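Local atomic coordinates of putative uncharacterized protein (Chaetomium thermophilum, PDB entry 5IJP), a protein that binds inositol hexakisphosphate as the SPX domain of Vtc4, and probably senses inositol polyphosphates in eukaryotic phosphate homeostasis. Residues A71-K76 with A131-V136; M78-R83 with E172-S177; K147-K150 with W154-K157. All coordinates share one frame; numbering follows the deposited sequence.

Contact 1 of 3, residues A71-K76 with A131-V136; sequences AKQQVK and AKFVQV
Q73 and V134 mark the level at which helices 71-76 and 131-136 face each other, running antiparallel at 165° with their segment axes 10.9 Å apart. This wide spacing suits a long residue, and Q73 supplies it: CG stands anti to the carbonyl carbon (chi1 -82°) and the chain beyond is extended, which carries the amide across to the other helix. On the way, Q73 CG meets the edge of the F133 ring, 3.7 Å from CE2 and near the ring plane, while the amide is turned almost perpendicular to that ring. The two helices belong to the long pair, 52-97 and 110-151, that forms the core of the SPX helical bundle. F133 is buried in that bundle, stacked on Y15 and meeting Y19 edge-to-face, both from the N-terminal part of the chain. At its end Q73 NE2 lies 3.5 Å from V134 CG2, a methyl group that offers it no polar partner. A water does so instead: it accepts from Q73 NE2 at 2.9 Å and donates a weak bond to V134 O. K72 CB and CG lie loosely and obliquely by F133 CZ, both at 4.2 Å; its ammonium leads away to a salt bridge with E14.

Contact 2 of 3, residues M78-R83 with E172-S177; sequences MEISRR and ENYDAS
I80 and S81 receive Y174 in a buried, mainly apolar contact between helix 52-97 and helix 171-190, the C-terminal helix of the SPX domain. That helix lies against the long helical pair of the bundle, and here the segments run in broadly the same sense, their axes inclined at 44° and 9.8 Å apart. S81 and Y174 stand at the level of closest backbone approach, and a small serine suits this place because it leaves room for a large ring. Y174 has CG anti to its backbone nitrogen (chi1 175°), which swings the ring out toward helix 52-97. Its CD1-CE1 edge does the touching. I80 CG2 packs near the ring plane, 3.7 Å from Y174 CE1, and I80 CD1 extends the apolar surface toward the phenol oxygen. S81 OG meets the same edge, 3.4 Å from Y174 CD1; its polar need is met within its own helix, by A77 O. Y174 also touches V127 and L130 of helix 110-151, as I80 touches I123, so the tyrosine joins three helices. Trimming the ring away, as with an alanine here, would probably open a gap between the three helices and leave I80 CG2 and S81 OG without the edge they pack on. One turn along, S177 faces S81 with 4.1 Å between the two OG atoms, too far for a hydrogen bond; S177 OG bonds back to N173 O at 2.8 Å, reaching that carbonyl from the face opposite to S177 N, which also donates to it.

Contact 3 of 3, residues K147-K150 with W154-K157; sequences KHDK and WRLK. With IHP (inositol hexakisphosphate), chain C.
A single carboxylate oxygen, D149 OD1, accepts two bonds: one from the backbone N-H of L156, across the turn that ends helix 110-151, and one from the ring of its own neighbour H148. The L156 N bond is 2.9 Å long and comes from the syn side, though well out of the carboxylate plane; that from H148 ND1 is longer, 3.2 Å, but nearly straight at 168° and in the imidazole plane. An aspartate suits the place because its short chain holds the acceptor close to both donors. H148 NE2 bonds to E55 of helix 52-97, so both ring nitrogens bond carboxylates, which would be expected to stabilise the protonated form. Over one face of this ring lies L156 CD1, 3.8 Å from the centroid, a CH-pi contact. D149 OD2 rests instead on aliphatic carbons, K157 CB and R155 CG. D149 CA adds a CA-H...O contact to W154 O. Leaving the same turn of helix in another direction, K147 bends its chain so that NZ bonds O41 of inositol hexakisphosphate at 2.8 Å and, weakly, O43. With Y22, K26 and K30 it belongs to the basic inositol polyphosphate pocket that characterises SPX domains.

In the fold
Contacts 1 and 2 share helix 52-97 and adjoin along it, their centres 13 Å apart. Contact 1, near the centre of the chain, pairs the two long helices and is only partly buried, so amide and water mix with an aromatic edge. Contact 2 adds the C-terminal helix to the same helix and is buried and largely apolar, its serines satisfied within their own helices. Contact 3 lies at the surface, about 35 Å from contact 2 between centres and on the other side of the chain's centre. It shares helix 110-151 with contact 1, but joins the end of that helix to the following loop through directed hydrogen bonds, beside the ligand.

Contact 1 of 3, residues A71-K76 with A131-V136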
# COMPACT_ATOMS: atom_id res chain seq x y z
N ALA A 71 0.85 -8.61 0.12
CA ALA A 71 -0.20 -9.60 0.36
C ALA A 71 -1.50 -8.89 0.77
O ALA A 71 -2.55 -9.22 0.22
CB ALA A 71 0.22 -10.59 1.43
N LYS A 72 -1.41 -7.90 1.69
CA LYS A 72 -2.56 -7.11 2.15
C LYS A 72 -3.12 -6.23 1.04
O LYS A 72 -4.34 -6.05 0.95
CB LYS A 72 -2.20 -6.29 3.40
CG LYS A 72 -3.39 -5.60 4.10
CD LYS A 72 -4.29 -6.58 4.86
CE LYS A 72 -5.61 -5.95 5.22
NZ LYS A 72 -6.47 -6.88 6.00
N GLN A 73 -2.23 -5.69 0.17
CA GLN A 73 -2.58 -4.86 -0.98
C GLN A 73 -3.40 -5.67 -1.99
O GLN A 73 -4.31 -5.12 -2.61
CB GLN A 73 -1.33 -4.30 -1.66
CG GLN A 73 -0.75 -3.05 -0.99
CD GLN A 73 0.48 -2.49 -1.69
OE1 GLN A 73 0.89 -2.93 -2.77
NE2 GLN A 73 1.09 -1.49 -1.07
N GLN A 74 -3.08 -6.97 -2.14
CA GLN A 74 -3.75 -7.90 -3.04
C GLN A 74 -5.16 -8.27 -2.56
O GLN A 74 -6.11 -8.15 -3.33
CB GLN A 74 -2.90 -9.16 -3.26
CG GLN A 74 -3.46 -10.12 -4.30
CD GLN A 74 -2.49 -11.22 -4.64
OE1 GLN A 74 -1.45 -10.99 -5.27
NE2 GLN A 74 -2.83 -12.44 -4.25
N VAL A 75 -5.27 -8.74 -1.30
CA VAL A 75 -6.53 -9.18 -0.66
C VAL A 75 -7.59 -8.07 -0.71
O VAL A 75 -8.71 -8.32 -1.15
CB VAL A 75 -6.31 -9.75 0.77
CG1 VAL A 75 -7.63 -10.19 1.41
CG2 VAL A 75 -5.31 -10.90 0.77
N LYS A 76 -7.22 -6.84 -0.29
CA LYS A 76 -8.13 -5.69 -0.26
C LYS A 76 -8.58 -5.23 -1.65
O LYS A 76 -9.78 -5.01 -1.83
CB LYS A 76 -7.52 -4.54 0.56
CG LYS A 76 -8.56 -3.52 1.05
CD LYS A 76 -9.25 -3.95 2.35
CE LYS A 76 -10.69 -3.50 2.43
NZ LYS A 76 -10.82 -2.03 2.59
N ALA A 131 -5.45 3.30 -1.21
CA ALA A 131 -4.50 4.19 -1.89
C ALA A 131 -3.61 4.88 -0.86
O ALA A 131 -2.42 5.07 -1.12
CB ALA A 131 -5.24 5.22 -2.72
N LYS A 132 -4.18 5.22 0.33
CA LYS A 132 -3.48 5.83 1.46
C LYS A 132 -2.47 4.83 2.03
O LYS A 132 -1.36 5.22 2.38
CB LYS A 132 -4.48 6.26 2.55
CG LYS A 132 -4.67 7.77 2.67
CD LYS A 132 -3.69 8.40 3.67
CE LYS A 132 -4.09 9.80 4.09
NZ LYS A 132 -3.89 10.79 2.99
N PHE A 133 -2.87 3.53 2.10
CA PHE A 133 -2.03 2.43 2.58
C PHE A 133 -0.87 2.19 1.62
O PHE A 133 0.26 2.03 2.07
CB PHE A 133 -2.87 1.15 2.79
CG PHE A 133 -2.08 -0.09 3.16
CD1 PHE A 133 -1.61 -0.27 4.46
CD2 PHE A 133 -1.84 -1.10 2.23
CE1 PHE A 133 -0.89 -1.42 4.80
CE2 PHE A 133 -1.13 -2.25 2.58
CZ PHE A 133 -0.66 -2.40 3.86
N VAL A 134 -1.14 2.19 0.29
CA VAL A 134 -0.13 2.03 -0.76
C VAL A 134 0.86 3.21 -0.70
O VAL A 134 2.07 2.99 -0.77
CB VAL A 134 -0.77 1.82 -2.17
CG1 VAL A 134 0.28 1.85 -3.28
CG2 VAL A 134 -1.56 0.52 -2.23
N GLN A 135 0.34 4.44 -0.48
CA GLN A 135 1.11 5.69 -0.36
C GLN A 135 2.08 5.67 0.84
O GLN A 135 3.28 5.87 0.64
CB GLN A 135 0.16 6.90 -0.30
CG GLN A 135 0.83 8.26 -0.07
CD GLN A 135 0.75 8.72 1.37
OE1 GLN A 135 -0.33 9.02 1.89
NE2 GLN A 135 1.90 8.81 2.03
N VAL A 136 1.55 5.47 2.06
CA VAL A 136 2.32 5.48 3.31
C VAL A 136 3.37 4.34 3.34
O VAL A 136 4.47 4.55 3.86
CB VAL A 136 1.41 5.52 4.58
CG1 VAL A 136 0.70 4.19 4.85
CG2 VAL A 136 2.17 6.00 5.81
O HOH W 1 3.51 0.01 -0.78

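Contact 2 of 3, residues M78-R83 with E172-S177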
# COMPACT_ATOMS: atom_id res chain seq x y z
N MET A 78 -8.65 -6.95 -4.53
CA MET A 78 -9.45 -8.01 -5.14
C MET A 78 -10.86 -8.06 -4.55
O MET A 78 -11.81 -8.35 -5.28
CB MET A 78 -8.76 -9.37 -5.00
CG MET A 78 -7.78 -9.64 -6.12
SD MET A 78 -6.72 -11.08 -5.82
CE MET A 78 -7.93 -12.35 -5.62
N GLU A 79 -10.99 -7.74 -3.25
CA GLU A 79 -12.27 -7.66 -2.54
C GLU A 79 -13.06 -6.46 -3.06
O GLU A 79 -14.27 -6.54 -3.22
CB GLU A 79 -12.06 -7.56 -1.02
CG GLU A 79 -11.89 -8.91 -0.35
CD GLU A 79 -11.32 -8.91 1.06
OE1 GLU A 79 -10.87 -7.84 1.53
OE2 GLU A 79 -11.28 -10.00 1.68
N ILE A 80 -12.34 -5.35 -3.37
CA ILE A 80 -12.90 -4.11 -3.94
C ILE A 80 -13.38 -4.39 -5.37
O ILE A 80 -14.48 -3.98 -5.73
CB ILE A 80 -11.89 -2.93 -3.82
CG1 ILE A 80 -11.79 -2.43 -2.36
CG2 ILE A 80 -12.25 -1.77 -4.76
CD1 ILE A 80 -10.50 -1.68 -1.99
N SER A 81 -12.57 -5.13 -6.17
CA SER A 81 -12.90 -5.52 -7.55
C SER A 81 -14.16 -6.39 -7.59
O SER A 81 -14.96 -6.27 -8.51
CB SER A 81 -11.72 -6.26 -8.19
OG SER A 81 -10.61 -5.41 -8.36
N ARG A 82 -14.33 -7.26 -6.56
CA ARG A 82 -15.49 -8.13 -6.38
C ARG A 82 -16.70 -7.26 -5.99
O ARG A 82 -17.79 -7.49 -6.50
CB ARG A 82 -15.19 -9.19 -5.30
CG ARG A 82 -16.30 -10.21 -5.08
CD ARG A 82 -16.21 -10.87 -3.71
NE ARG A 82 -16.49 -9.92 -2.63
CZ ARG A 82 -16.13 -10.10 -1.36
NH1 ARG A 82 -16.42 -9.19 -0.45
NH2 ARG A 82 -15.46 -11.19 -1.00
N ARG A 83 -16.48 -6.26 -5.10
CA ARG A 83 -17.50 -5.31 -4.64
C ARG A 83 -18.00 -4.43 -5.79
O ARG A 83 -19.19 -4.10 -5.82
CB ARG A 83 -16.98 -4.43 -3.50
CG ARG A 83 -17.08 -5.09 -2.12
CD ARG A 83 -16.74 -4.11 -1.01
NE ARG A 83 -17.85 -3.19 -0.74
CZ ARG A 83 -17.78 -2.15 0.08
NH1 ARG A 83 -16.66 -1.89 0.74
NH2 ARG A 83 -18.84 -1.37 0.26
N GLU A 172 -3.77 -4.05 -13.42
CA GLU A 172 -4.37 -3.63 -14.70
C GLU A 172 -5.90 -3.74 -14.67
O GLU A 172 -6.58 -2.82 -15.12
CB GLU A 172 -3.77 -4.43 -15.87
CG GLU A 172 -3.98 -3.78 -17.22
CD GLU A 172 -3.68 -4.68 -18.41
OE1 GLU A 172 -2.64 -4.46 -19.07
OE2 GLU A 172 -4.48 -5.60 -18.67
N ASN A 173 -6.42 -4.85 -14.13
CA ASN A 173 -7.86 -5.12 -14.01
C ASN A 173 -8.50 -4.29 -12.90
O ASN A 173 -9.68 -3.93 -13.01
CB ASN A 173 -8.12 -6.61 -13.80
CG ASN A 173 -7.53 -7.50 -14.87
OD1 ASN A 173 -6.48 -8.13 -14.68
ND2 ASN A 173 -8.19 -7.58 -16.02
N TYR A 174 -7.74 -4.00 -11.83
CA TYR A 174 -8.19 -3.21 -10.68
C TYR A 174 -8.37 -1.73 -11.05
O TYR A 174 -9.37 -1.14 -10.64
CB TYR A 174 -7.24 -3.37 -9.47
CG TYR A 174 -7.58 -2.48 -8.30
CD1 TYR A 174 -8.64 -2.78 -7.45
CD2 TYR A 174 -6.83 -1.33 -8.03
CE1 TYR A 174 -8.96 -1.95 -6.37
CE2 TYR A 174 -7.14 -0.50 -6.95
CZ TYR A 174 -8.21 -0.82 -6.13
OH TYR A 174 -8.52 0.00 -5.07
N ASP A 175 -7.41 -1.15 -11.79
CA ASP A 175 -7.45 0.25 -12.23
C ASP A 175 -8.66 0.53 -13.12
O ASP A 175 -9.28 1.58 -12.99
CB ASP A 175 -6.14 0.66 -12.92
CG ASP A 175 -4.94 0.80 -11.99
OD1 ASP A 175 -5.13 1.24 -10.83
OD2 ASP A 175 -3.81 0.53 -12.45
N ALA A 176 -9.01 -0.44 -14.00
CA ALA A 176 -10.16 -0.37 -14.90
C ALA A 176 -11.47 -0.43 -14.10
O ALA A 176 -12.44 0.24 -14.48
CB ALA A 176 -10.11 -1.51 -15.91
N SER A 177 -11.49 -1.21 -13.00
CA SER A 177 -12.64 -1.36 -12.10
C SER A 177 -12.91 -0.05 -11.35
O SER A 177 -14.08 0.30 -11.16
CB SER A 177 -12.40 -2.50 -11.11
OG SER A 177 -12.19 -3.74 -11.78

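Contact 3 of 3, residues K147-K150 with W154-K157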
# COMPACT_ATOMS: atom_id res chain seq x y z
N LYS A 147 17.88 5.52 3.81
CA LYS A 147 18.47 5.59 5.15
C LYS A 147 19.60 4.56 5.25
O LYS A 147 20.63 4.85 5.86
CB LYS A 147 17.40 5.32 6.23
CG LYS A 147 17.82 5.71 7.65
CD LYS A 147 16.81 5.23 8.69
CE LYS A 147 15.76 6.25 9.04
NZ LYS A 147 16.29 7.32 9.93
N HIS A 148 19.41 3.37 4.63
CA HIS A 148 20.38 2.28 4.57
C HIS A 148 21.61 2.72 3.77
O HIS A 148 22.74 2.52 4.22
CB HIS A 148 19.73 1.02 3.95
CG HIS A 148 20.69 -0.08 3.62
ND1 HIS A 148 21.26 -0.19 2.37
CD2 HIS A 148 21.15 -1.10 4.40
CE1 HIS A 148 22.05 -1.25 2.43
NE2 HIS A 148 22.01 -1.83 3.62
N ASP A 149 21.39 3.35 2.59
CA ASP A 149 22.43 3.86 1.69
C ASP A 149 23.24 5.00 2.31
O ASP A 149 24.41 5.17 1.96
CB ASP A 149 21.81 4.29 0.35
CG ASP A 149 21.15 3.18 -0.46
OD1 ASP A 149 20.95 2.07 0.09
OD2 ASP A 149 20.83 3.43 -1.65
N LYS A 150 22.61 5.78 3.22
CA LYS A 150 23.24 6.92 3.90
C LYS A 150 24.00 6.52 5.17
O LYS A 150 25.06 7.09 5.42
CB LYS A 150 22.20 8.01 4.22
CG LYS A 150 21.87 8.92 3.03
CD LYS A 150 20.69 9.86 3.32
CE LYS A 150 21.07 11.13 4.03
NZ LYS A 150 21.79 12.09 3.14
N TRP A 154 26.52 1.02 1.85
CA TRP A 154 26.11 -0.03 0.92
C TRP A 154 24.80 0.44 0.26
O TRP A 154 23.88 0.84 0.96
CB TRP A 154 25.88 -1.36 1.66
CG TRP A 154 27.09 -1.95 2.33
CD1 TRP A 154 27.83 -1.39 3.33
CD2 TRP A 154 27.62 -3.27 2.14
NE1 TRP A 154 28.83 -2.25 3.72
CE2 TRP A 154 28.72 -3.41 3.01
CE3 TRP A 154 27.28 -4.33 1.28
CZ2 TRP A 154 29.48 -4.58 3.06
CZ3 TRP A 154 28.04 -5.49 1.33
CH2 TRP A 154 29.13 -5.61 2.22
N ARG A 155 24.74 0.40 -1.08
CA ARG A 155 23.55 0.84 -1.82
C ARG A 155 22.59 -0.29 -2.15
O ARG A 155 23.00 -1.31 -2.70
CB ARG A 155 23.94 1.64 -3.07
CG ARG A 155 24.07 3.13 -2.82
CD ARG A 155 25.01 3.80 -3.80
NE ARG A 155 26.40 3.74 -3.35
CZ ARG A 155 27.02 4.70 -2.66
NH1 ARG A 155 26.37 5.81 -2.34
NH2 ARG A 155 28.28 4.55 -2.30
N LEU A 156 21.30 -0.11 -1.79
CA LEU A 156 20.22 -1.06 -2.04
C LEU A 156 19.20 -0.55 -3.06
O LEU A 156 18.42 -1.33 -3.59
CB LEU A 156 19.50 -1.46 -0.74
CG LEU A 156 19.95 -2.76 -0.06
CD1 LEU A 156 19.14 -3.03 1.19
CD2 LEU A 156 19.85 -3.96 -1.00
N LYS A 157 19.25 0.77 -3.35
CA LYS A 157 18.36 1.46 -4.29
C LYS A 157 18.41 0.93 -5.75
O LYS A 157 17.32 0.84 -6.32
CB LYS A 157 18.62 2.98 -4.26
CG LYS A 157 17.41 3.82 -4.65
CD LYS A 157 17.60 5.32 -4.35
CE LYS A 157 17.23 5.71 -2.93
NZ LYS A 157 15.76 5.67 -2.70
C1 IHP C . 16.37 10.03 12.28
C2 IHP C . 15.34 11.05 11.81
C3 IHP C . 13.93 10.65 12.21
C4 IHP C . 13.82 10.37 13.70
C5 IHP C . 14.85 9.35 14.17
C6 IHP C . 16.26 9.78 13.78
O11 IHP C . 17.68 10.57 12.02
P1 IHP C . 19.01 9.86 11.40
O21 IHP C . 20.00 10.90 10.99
O31 IHP C . 19.54 8.94 12.50
O41 IHP C . 18.54 9.00 10.23
O12 IHP C . 15.41 11.12 10.37
P2 IHP C . 15.74 12.45 9.47
O22 IHP C . 17.25 12.43 9.25
O32 IHP C . 15.27 13.70 10.15
O42 IHP C . 15.05 12.22 8.12
O13 IHP C . 13.55 9.46 11.47
P3 IHP C . 12.46 9.27 10.30
O23 IHP C . 11.28 8.53 10.82
O33 IHP C . 12.10 10.66 9.76
O43 IHP C . 13.19 8.51 9.19
O14 IHP C . 12.50 9.85 13.97
P4 IHP C . 11.20 10.71 14.51
O24 IHP C . 9.98 10.11 13.80
O34 IHP C . 11.10 10.62 15.99
O44 IHP C . 11.37 12.16 14.01
O15 IHP C . 14.78 9.27 15.61
P5 IHP C . 14.32 8.10 16.60
O25 IHP C . 14.56 6.77 15.87
O35 IHP C . 12.81 8.28 16.79
O45 IHP C . 15.08 8.20 17.88
O16 IHP C . 17.16 8.70 14.12
P6 IHP C . 17.96 8.29 15.44
O26 IHP C . 17.57 9.29 16.54
O36 IHP C . 19.43 8.28 15.17
O46 IHP C . 17.43 6.91 15.84